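Local atomic coordinates of leucine aminopeptidase A1, chloroplastic (Solanum lycopersicum, PDB entry 5D8N), a protein that removes N-terminal amino acids, preferably leucine, from peptides as a homohexameric metalloaminopeptidase, and also acts as a protein-folding chaperone. Residues 169-174 against 215-220; 206-211 against 339-344; 222-227 against 302-307. The protein carries 1 engineered substitution. One frame throughout, in Å; residues are numbered along the deposited sequence.

Overall arrangement
All three contacts are made without a direct hydrogen bond between their segments. Contacts 1 and 2 share helix 197-221 and lie partly buried, their centres about 17 Å apart. Contact 1 brings the chain that leaves helix 152-170 against this helix through a phenylalanine among charged side chains, with water helping to join polar atoms. Contact 2 packs the same helix on helix 327-342 through a histidine face and aliphatic carbons. Contact 3 is the buried one: small side chains and backbone carbonyls join a loop to the end of strand 293-305. Contacts 1 and 3 touch, and they share one magnesium ion beyond the helix end.

Contact 1: 169-174 against 215-220; sequences GSFEDN and LGRELV. With MG (magnesium ion), chain H.
Phe171 meets Arg217 and Glu218 because its CG stands anti to the backbone N (chi1 169°), which carries the ring out over the helix surface. Arg217 keeps its chain extended from CG to NE, which lets its methylenes slide past the phenyl group in the opposite direction. Its CD lies 3.8 Å from Phe171 CD2, and NH1 reaches the same ring carbon with the guanidinium edge, the two planes being turned 63° apart. Further round the ring, on the same side of its plane as Arg217, Glu218 CG comes within 3.8 Å of Phe171 CZ. A phenylalanine suits this place because it offers a broad apolar surface to the methylene parts of two long charged residues, whose polar ends can still reach water or other partners. The guanidinium finds its stronger partner outside, NE donating to Thr515 O.

Asp173 comes near the same helix, its OD2 lying 4.1 Å from Glu218 CG. The two acids keep their charged ends apart, with Asp173 OD1 5.1 Å from Glu218 OE2, and a water donates to both, at 2.8 Å to Glu218 OE2 and weakly to Asp173 OD1. A salt bridge from Arg175 to Asp173 OD2 probably offsets the concentration of negative charge.

At the end of the helix Val220 O binds a magnesium ion at 2.3 Å, and one of the metal's waters donates to Leu219 O. Helix 197-221 is the long helix that, in this family, leads from the N-terminal domain into the catalytic one, and the contact brings the chain leaving helix 152-170 across its flank. Leu215 and Leu219 of the same helix pack on helices 229-242 and 327-342, while Ser170 and Glu172 touch helix 119-134.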
loop_
_atom_site.group_PDB
_atom_site.type_symbol
_atom_site.label_atom_id
_atom_site.label_comp_id
_atom_site.label_asym_id
_atom_site.label_seq_id
_atom_site.Cartn_x
_atom_site.Cartn_y
_atom_site.Cartn_z
ATOM N N GLY A 169 -29.184 -27.509 -10.194
ATOM C CA GLY A 169 -29.801 -26.538 -9.316
ATOM C C GLY A 169 -30.201 -27.129 -7.983
ATOM O O GLY A 169 -30.247 -26.395 -7.000
ATOM N N SER A 170 -30.399 -28.446 -7.929
ATOM C CA SER A 170 -30.770 -29.127 -6.687
ATOM C C SER A 170 -29.579 -29.541 -5.851
ATOM O O SER A 170 -29.763 -29.964 -4.714
ATOM C CB SER A 170 -31.570 -30.402 -6.989
ATOM O OG SER A 170 -32.775 -30.031 -7.635
ATOM N N PHE A 171 -28.376 -29.467 -6.412
ATOM C CA PHE A 171 -27.191 -29.905 -5.679
ATOM C C PHE A 171 -26.922 -28.961 -4.518
ATOM O O PHE A 171 -26.909 -27.750 -4.696
ATOM C CB PHE A 171 -25.984 -29.937 -6.603
ATOM C CG PHE A 171 -24.681 -30.121 -5.889
ATOM C CD1 PHE A 171 -24.372 -31.328 -5.282
ATOM C CD2 PHE A 171 -23.794 -29.075 -5.787
ATOM C CE1 PHE A 171 -23.132 -31.531 -4.702
ATOM C CE2 PHE A 171 -22.577 -29.255 -5.160
ATOM C CZ PHE A 171 -22.227 -30.501 -4.660
ATOM N N GLU A 172 -26.700 -29.516 -3.335
ATOM C CA GLU A 172 -26.303 -28.723 -2.168
ATOM C C GLU A 172 -25.215 -29.500 -1.426
ATOM O O GLU A 172 -25.355 -30.689 -1.173
ATOM C CB GLU A 172 -27.490 -28.453 -1.229
ATOM C CG GLU A 172 -27.359 -27.179 -0.400
ATOM C CD GLU A 172 -28.412 -27.028 0.704
ATOM O OE1 GLU A 172 -28.860 -28.029 1.311
ATOM O OE2 GLU A 172 -28.748 -25.871 1.037
ATOM N N ASP A 173 -24.059 -28.873 -1.243
ATOM C CA ASP A 173 -22.916 -29.537 -0.664
ATOM C C ASP A 173 -22.922 -29.255 0.831
ATOM O O ASP A 173 -22.484 -28.195 1.283
ATOM C CB ASP A 173 -21.625 -29.062 -1.344
ATOM C CG ASP A 173 -20.440 -29.965 -1.041
ATOM O OD1 ASP A 173 -20.552 -30.787 -0.105
ATOM O OD2 ASP A 173 -19.354 -29.805 -1.657
ATOM N N ASN A 174 -23.303 -30.262 1.613
ATOM C CA ASN A 174 -23.390 -30.136 3.059
ATOM C C ASN A 174 -22.400 -30.984 3.834
ATOM O O ASN A 174 -22.603 -31.269 5.014
ATOM C CB ASN A 174 -24.801 -30.521 3.512
ATOM C CG ASN A 174 -25.838 -29.537 3.048
ATOM O OD1 ASN A 174 -25.653 -28.327 3.135
ATOM N ND2 ASN A 174 -26.888 -30.051 2.447
ATOM N N LEU A 215 -19.210 -33.876 -9.371
ATOM C CA LEU A 215 -17.914 -34.288 -8.872
ATOM C C LEU A 215 -16.921 -33.117 -8.893
ATOM O O LEU A 215 -16.172 -32.915 -7.928
ATOM C CB LEU A 215 -17.355 -35.462 -9.704
ATOM C CG LEU A 215 -15.919 -35.878 -9.385
ATOM C CD1 LEU A 215 -15.815 -36.332 -7.939
ATOM C CD2 LEU A 215 -15.452 -36.977 -10.314
ATOM N N GLY A 216 -16.881 -32.379 -10.000
ATOM C CA GLY A 216 -16.037 -31.205 -10.066
ATOM C C GLY A 216 -16.313 -30.176 -8.972
ATOM O O GLY A 216 -15.396 -29.689 -8.328
ATOM N N ARG A 217 -17.581 -29.850 -8.735
ATOM C CA ARG A 217 -17.956 -28.948 -7.642
ATOM C C ARG A 217 -17.471 -29.471 -6.304
ATOM O O ARG A 217 -16.875 -28.716 -5.517
ATOM C CB ARG A 217 -19.477 -28.808 -7.559
ATOM C CG ARG A 217 -20.058 -28.091 -8.760
ATOM C CD ARG A 217 -21.518 -27.764 -8.562
ATOM N NE ARG A 217 -22.031 -27.059 -9.732
ATOM C CZ ARG A 217 -23.292 -26.659 -9.854
ATOM N NH1 ARG A 217 -24.134 -26.867 -8.848
ATOM N NH2 ARG A 217 -23.739 -26.208 -11.022
ATOM N N GLU A 218 -17.673 -30.768 -6.067
ATOM C CA GLU A 218 -17.233 -31.349 -4.794
ATOM C C GLU A 218 -15.732 -31.295 -4.576
ATOM O O GLU A 218 -15.261 -30.947 -3.486
ATOM C CB GLU A 218 -17.725 -32.786 -4.674
ATOM C CG GLU A 218 -19.219 -32.875 -4.395
ATOM C CD GLU A 218 -19.690 -34.314 -4.243
ATOM O OE1 GLU A 218 -19.097 -35.201 -4.900
ATOM O OE2 GLU A 218 -20.709 -34.540 -3.546
ATOM N N LEU A 219 -14.985 -31.501 -5.656
ATOM C CA LEU A 219 -13.535 -31.508 -5.536
ATOM C C LEU A 219 -13.028 -30.110 -5.185
ATOM O O LEU A 219 -12.085 -29.966 -4.430
ATOM C CB LEU A 219 -12.890 -32.021 -6.817
ATOM C CG LEU A 219 -13.107 -33.510 -7.072
ATOM C CD1 LEU A 219 -12.567 -33.879 -8.438
ATOM C CD2 LEU A 219 -12.430 -34.347 -6.001
ATOM N N VAL A 220 -13.678 -29.089 -5.728
ATOM C CA VAL A 220 -13.293 -27.706 -5.495
ATOM C C VAL A 220 -13.827 -27.217 -4.150
ATOM O O VAL A 220 -13.128 -26.535 -3.445
ATOM C CB VAL A 220 -13.786 -26.793 -6.639
ATOM C CG1 VAL A 220 -13.435 -25.339 -6.364
ATOM C CG2 VAL A 220 -13.168 -27.216 -7.966
HETATM MG MG MG H . -11.143 -26.568 -2.359
HETATM O O HOH W 1 -26.699 -26.089 -6.841
HETATM O O HOH W 2 -21.900 -33.146 -1.466
HETATM O O HOH W 3 -10.263 -28.306 -3.579
HETATM O O HOH W 4 -11.889 -24.736 -1.399
HETATM O O HOH W 5 -9.083 -26.389 -1.629
HETATM O O HOH W 6 -10.363 -25.440 -4.026
#

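Contact 2: 206-211 against 339-344; sequences AEHVCA and LGEIRP
His208 presents the flat of its imidazole to Glu341, whose CB sits 3.5 Å above the ring centroid and only 12° off the ring normal. This is a CH-pi contact over the face. The two side chains cross at about a right angle, yet their flat groups end nearly parallel, ring and carboxylate planes being 9° apart. The bend at chi2 of Glu341 (-87°) accounts for this, since it lays the carboxylate in a layer above the ring, near the ND1-CE1 rim, with OE1 3.7 Å from His208 CE1. The other carboxylate oxygen, OE2, is hydrogen-bonded to Tyr243 OH, which helps fix the rotation of the group.

Ile342 approaches His208 from nearer its root: CG1 lies 3.9 Å from His208 CB. Beyond it, CD1 of the isoleucine meets Val209 CG2 at 4.2 Å, the two branched chains crossing at a slant. Branched aliphatics suit this side of the interface, because helix 519-527 covers it, Ser520 touching Val209 and Val523 touching Ile342. The histidine, by contrast, can face the aliphatic carbon of an acid while keeping polar edges. With an alanine at His208, the loss of the imidazole would probably leave Glu341 CB without the face it rests on and its carboxylate freer to turn.

Helix 197-221 and helix 327-342 thus meet here close to the C-terminal end of the latter. Contact between the helices depends on dispersion and shape, since no hydrogen bond links the segments. Glu341 OE1 lies 4.1 Å from His208 ND1, and if the imidazole is protonated, the carboxylate layered above it may add a weak electrostatic attraction.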
loop_
_atom_site.group_PDB
_atom_site.type_symbol
_atom_site.label_atom_id
_atom_site.label_comp_id
_atom_site.label_asym_id
_atom_site.label_seq_id
_atom_site.Cartn_x
_atom_site.Cartn_y
_atom_site.Cartn_z
ATOM N N ALA A 206 -27.418 -36.103 -20.365
ATOM C CA ALA A 206 -27.360 -34.919 -19.508
ATOM C C ALA A 206 -27.049 -35.353 -18.080
ATOM O O ALA A 206 -26.239 -34.727 -17.383
ATOM C CB ALA A 206 -28.669 -34.139 -19.544
ATOM N N GLU A 207 -27.704 -36.422 -17.640
ATOM C CA GLU A 207 -27.455 -36.936 -16.302
ATOM C C GLU A 207 -25.995 -37.360 -16.131
ATOM O O GLU A 207 -25.432 -37.141 -15.068
ATOM C CB GLU A 207 -28.407 -38.081 -15.923
ATOM C CG GLU A 207 -29.842 -37.624 -15.740
ATOM C CD GLU A 207 -30.831 -38.775 -15.593
ATOM O OE1 GLU A 207 -30.736 -39.736 -16.374
ATOM O OE2 GLU A 207 -31.691 -38.737 -14.689
ATOM N N HIS A 208 -25.413 -37.978 -17.154
ATOM C CA HIS A 208 -24.030 -38.416 -17.075
ATOM C C HIS A 208 -23.108 -37.201 -16.945
ATOM O O HIS A 208 -22.160 -37.209 -16.153
ATOM C CB HIS A 208 -23.630 -39.223 -18.315
ATOM C CG HIS A 208 -24.389 -40.500 -18.475
ATOM N ND1 HIS A 208 -24.889 -41.201 -17.399
ATOM C CD2 HIS A 208 -24.621 -41.269 -19.568
ATOM C CE1 HIS A 208 -25.425 -42.331 -17.822
ATOM N NE2 HIS A 208 -25.307 -42.374 -19.136
ATOM N N VAL A 209 -23.381 -36.176 -17.741
ATOM C CA VAL A 209 -22.582 -34.973 -17.680
ATOM C C VAL A 209 -22.725 -34.340 -16.288
ATOM O O VAL A 209 -21.728 -33.957 -15.687
ATOM C CB VAL A 209 -22.983 -34.000 -18.805
ATOM C CG1 VAL A 209 -22.297 -32.660 -18.610
ATOM C CG2 VAL A 209 -22.589 -34.577 -20.145
ATOM N N CYS A 210 -23.959 -34.192 -15.794
ATOM C CA CYS A 210 -24.187 -33.598 -14.474
ATOM C C CYS A 210 -23.395 -34.312 -13.392
ATOM O O CYS A 210 -22.909 -33.676 -12.465
ATOM C CB CYS A 210 -25.667 -33.570 -14.087
ATOM S SG CYS A 210 -26.671 -32.410 -15.072
ATOM N N ALA A 211 -23.301 -35.636 -13.455
ATOM C CA ALA A 211 -22.583 -36.343 -12.406
ATOM C C ALA A 211 -21.105 -35.959 -12.424
ATOM O O ALA A 211 -20.455 -35.865 -11.376
ATOM C CB ALA A 211 -22.774 -37.857 -12.536
ATOM N N LEU A 339 -17.413 -39.225 -19.215
ATOM C CA LEU A 339 -17.076 -40.005 -20.382
ATOM C C LEU A 339 -17.067 -41.485 -20.054
ATOM O O LEU A 339 -17.356 -42.329 -20.895
ATOM C CB LEU A 339 -15.745 -39.540 -20.938
ATOM C CG LEU A 339 -15.837 -38.147 -21.593
ATOM C CD1 LEU A 339 -14.446 -37.600 -21.882
ATOM C CD2 LEU A 339 -16.645 -38.182 -22.887
ATOM N N GLY A 340 -16.766 -41.817 -18.812
ATOM C CA GLY A 340 -16.815 -43.208 -18.403
ATOM C C GLY A 340 -18.196 -43.817 -18.586
ATOM O O GLY A 340 -18.291 -44.970 -19.031
ATOM N N GLU A 341 -19.242 -43.026 -18.323
ATOM C CA GLU A 341 -20.607 -43.439 -18.560
ATOM C C GLU A 341 -20.972 -43.384 -20.034
ATOM O O GLU A 341 -21.731 -44.213 -20.518
ATOM C CB GLU A 341 -21.602 -42.559 -17.792
ATOM C CG GLU A 341 -21.490 -42.660 -16.285
ATOM C CD GLU A 341 -22.321 -43.789 -15.702
ATOM O OE1 GLU A 341 -22.810 -44.647 -16.467
ATOM O OE2 GLU A 341 -22.292 -43.920 -14.467
ATOM N N ILE A 342 -20.625 -42.285 -20.700
ATOM C CA ILE A 342 -21.091 -42.043 -22.062
ATOM C C ILE A 342 -20.432 -42.991 -23.060
ATOM O O ILE A 342 -21.067 -43.427 -24.029
ATOM C CB ILE A 342 -20.817 -40.594 -22.482
ATOM C CG1 ILE A 342 -21.654 -39.623 -21.631
ATOM C CG2 ILE A 342 -21.120 -40.411 -23.962
ATOM C CD1 ILE A 342 -21.153 -38.196 -21.662
ATOM N N ARG A 343 -19.194 -43.384 -22.775
ATOM C CA ARG A 343 -18.476 -44.412 -23.567
ATOM C C ARG A 343 -18.410 -44.113 -25.045
ATOM O O ARG A 343 -18.696 -44.976 -25.849
ATOM C CB ARG A 343 -19.123 -45.793 -23.455
ATOM C CG ARG A 343 -19.110 -46.373 -22.067
ATOM C CD ARG A 343 -19.941 -47.649 -22.061
ATOM N NE ARG A 343 -19.219 -48.770 -22.676
ATOM C CZ ARG A 343 -18.477 -49.654 -22.008
ATOM N NH1 ARG A 343 -18.275 -49.525 -20.698
ATOM N NH2 ARG A 343 -17.788 -50.573 -22.682
ATOM N N PRO A 344 -17.862 -42.962 -25.424
ATOM C CA PRO A 344 -17.731 -42.735 -26.860
ATOM C C PRO A 344 -16.700 -43.644 -27.516
ATOM O O PRO A 344 -15.639 -43.917 -26.961
ATOM C CB PRO A 344 -17.283 -41.282 -26.941
ATOM C CG PRO A 344 -16.622 -41.023 -25.623
ATOM C CD PRO A 344 -17.397 -41.824 -24.620
#

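Contact 3: 222-227 against 302-307; sequences APANIV and LTFDSG. With MG (magnesium ion), chain H.
Ala224 and Val227, in the loop between helices 197-221 and 229-242, make a small buried contact with Thr303 and Phe304, where strand 293-305 turns a corner. Two of the three close approaches put a side-chain carbon against a backbone oxygen. Ala224 CB lies 3.5 Å from Thr303 O and 3.6 Å from Phe304 CB, a spacing that suits a single methyl group. In return Thr303 presents CB to Val227 O at 3.3 Å.

Two waters supply the polar links. One donates to Ala224 O and accepts from Thr303 OG1 at 2.7 Å; chi1 of 58° sets this hydroxyl between the backbone N and the carbonyl carbon. The other donates to both Val227 O and Thr303 O, so that two buried carbonyls share one solvent molecule. Within the loop, Pro223 O takes the N-H groups of both Ile226 and Val227.

Ala222 O binds magnesium at 2.1 Å, and with Val220 O and four waters completes six ligands. Asp305 and Asp325 belong to the two-metal catalytic site, Asp305 serving both ions; the ion on Ala222 O is a separate one. Asp305 OD1 closes an Asx turn with Gly307 N, though Gly307 is poorly ordered, and also accepts from Asn358 ND2, while its own N donates to Asp325 OD2.

Strand 347-358 runs beside this end of strand 293-305, Thr303 and Phe304 pairing through their backbones with Cys356 and Asn358. A second subunit covers the loop as well: its Arg366 packs on Ala224 and Phe304, and its Ile370 accepts from Asn225.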
loop_
_atom_site.group_PDB
_atom_site.type_symbol
_atom_site.label_atom_id
_atom_site.label_comp_id
_atom_site.label_asym_id
_atom_site.label_seq_id
_atom_site.Cartn_x
_atom_site.Cartn_y
_atom_site.Cartn_z
ATOM N N ALA A 222 -14.319 -28.772 -1.484
ATOM C CA ALA A 222 -13.601 -29.360 -0.378
ATOM C C ALA A 222 -12.321 -28.555 -0.168
ATOM O O ALA A 222 -11.635 -28.191 -1.126
ATOM C CB ALA A 222 -13.287 -30.813 -0.679
ATOM N N PRO A 223 -11.961 -28.318 1.095
ATOM C CA PRO A 223 -10.728 -27.614 1.408
ATOM C C PRO A 223 -9.511 -28.520 1.281
ATOM O O PRO A 223 -9.618 -29.760 1.219
ATOM C CB PRO A 223 -10.959 -27.211 2.855
ATOM C CG PRO A 223 -11.696 -28.396 3.412
ATOM C CD PRO A 223 -12.614 -28.825 2.310
ATOM N N ALA A 224 -8.353 -27.878 1.251
ATOM C CA ALA A 224 -7.083 -28.558 1.034
ATOM C C ALA A 224 -6.706 -29.568 2.115
ATOM O O ALA A 224 -5.885 -30.447 1.859
ATOM C CB ALA A 224 -5.983 -27.533 0.866
ATOM N N ASN A 225 -7.249 -29.431 3.324
ATOM C CA ASN A 225 -6.997 -30.404 4.392
ATOM C C ASN A 225 -7.813 -31.678 4.206
ATOM O O ASN A 225 -7.559 -32.688 4.841
ATOM C CB ASN A 225 -7.173 -29.798 5.797
ATOM C CG ASN A 225 -8.578 -29.319 6.091
ATOM O OD1 ASN A 225 -9.211 -28.643 5.288
ATOM N ND2 ASN A 225 -9.065 -29.654 7.273
ATOM N N ILE A 226 -8.734 -31.659 3.259
ATOM C CA ILE A 226 -9.548 -32.828 2.922
ATOM C C ILE A 226 -9.169 -33.375 1.539
ATOM O O ILE A 226 -8.867 -34.551 1.389
ATOM C CB ILE A 226 -11.049 -32.422 2.889
ATOM C CG1 ILE A 226 -11.531 -31.974 4.265
ATOM C CG2 ILE A 226 -11.923 -33.549 2.348
ATOM C CD1 ILE A 226 -11.595 -33.055 5.322
ATOM N N VAL A 227 -9.174 -32.534 0.509
ATOM C CA VAL A 227 -8.668 -32.947 -0.797
ATOM C C VAL A 227 -7.195 -32.586 -0.952
ATOM O O VAL A 227 -6.855 -31.465 -1.342
ATOM C CB VAL A 227 -9.523 -32.400 -1.960
ATOM C CG1 VAL A 227 -8.890 -32.719 -3.319
ATOM C CG2 VAL A 227 -10.901 -33.055 -1.934
ATOM N N LEU A 302 -2.998 -27.948 -8.202
ATOM C CA LEU A 302 -2.559 -27.480 -6.892
ATOM C C LEU A 302 -3.770 -27.506 -5.966
ATOM O O LEU A 302 -4.717 -26.712 -6.112
ATOM C CB LEU A 302 -1.982 -26.070 -7.004
ATOM C CG LEU A 302 -0.491 -26.059 -7.349
ATOM C CD1 LEU A 302 -0.285 -26.612 -8.740
ATOM C CD2 LEU A 302 0.029 -24.629 -7.283
ATOM N N THR A 303 -3.718 -28.437 -5.019
ATOM C CA THR A 303 -4.802 -28.644 -4.082
ATOM C C THR A 303 -4.838 -27.511 -3.058
ATOM O O THR A 303 -5.892 -27.109 -2.562
ATOM C CB THR A 303 -4.648 -29.996 -3.348
ATOM O OG1 THR A 303 -3.404 -30.062 -2.649
ATOM C CG2 THR A 303 -4.733 -31.133 -4.332
ATOM N N PHE A 304 -3.687 -26.876 -2.910
ATOM C CA PHE A 304 -3.584 -25.558 -2.291
ATOM C C PHE A 304 -2.436 -24.786 -2.937
ATOM O O PHE A 304 -1.331 -25.319 -3.139
ATOM C CB PHE A 304 -3.320 -25.685 -0.781
ATOM C CG PHE A 304 -3.102 -24.370 -0.091
ATOM C CD1 PHE A 304 -4.150 -23.502 0.132
ATOM C CD2 PHE A 304 -1.824 -23.960 0.246
ATOM C CE1 PHE A 304 -3.928 -22.228 0.621
ATOM C CE2 PHE A 304 -1.599 -22.688 0.750
ATOM C CZ PHE A 304 -2.653 -21.814 0.930
ATOM N N ASP A 305 -2.682 -23.501 -3.155
ATOM C CA ASP A 305 -1.675 -22.600 -3.702
ATOM C C ASP A 305 -1.327 -21.439 -2.764
ATOM O O ASP A 305 -2.139 -20.531 -2.577
ATOM C CB ASP A 305 -2.153 -22.065 -5.043
ATOM C CG ASP A 305 -1.029 -21.458 -5.861
ATOM O OD1 ASP A 305 0.037 -21.173 -5.263
ATOM O OD2 ASP A 305 -1.232 -21.327 -7.091
ATOM N N SER A 306 -0.129 -21.516 -2.179
ATOM C CA SER A 306 0.443 -20.534 -1.244
ATOM C C SER A 306 0.440 -19.102 -1.778
ATOM O O SER A 306 0.423 -18.152 -0.988
ATOM C CB SER A 306 1.908 -20.882 -0.907
ATOM O OG SER A 306 2.084 -21.486 0.366
ATOM N N GLY A 307 0.604 -18.951 -3.089
ATOM C CA GLY A 307 0.522 -17.635 -3.718
ATOM C C GLY A 307 -0.874 -17.119 -4.018
ATOM O O GLY A 307 -1.843 -17.485 -3.358
HETATM MG MG MG H . -11.143 -26.568 -2.359
HETATM O O HOH W 7 -3.684 -30.285 0.062
HETATM O O HOH W 8 -7.902 -28.917 -2.357
HETATM O O HOH W 5 -9.083 -26.389 -1.629
HETATM O O HOH W 4 -11.889 -24.736 -1.399
HETATM O O HOH W 3 -10.263 -28.306 -3.579
HETATM O O HOH W 6 -10.363 -25.440 -4.026
#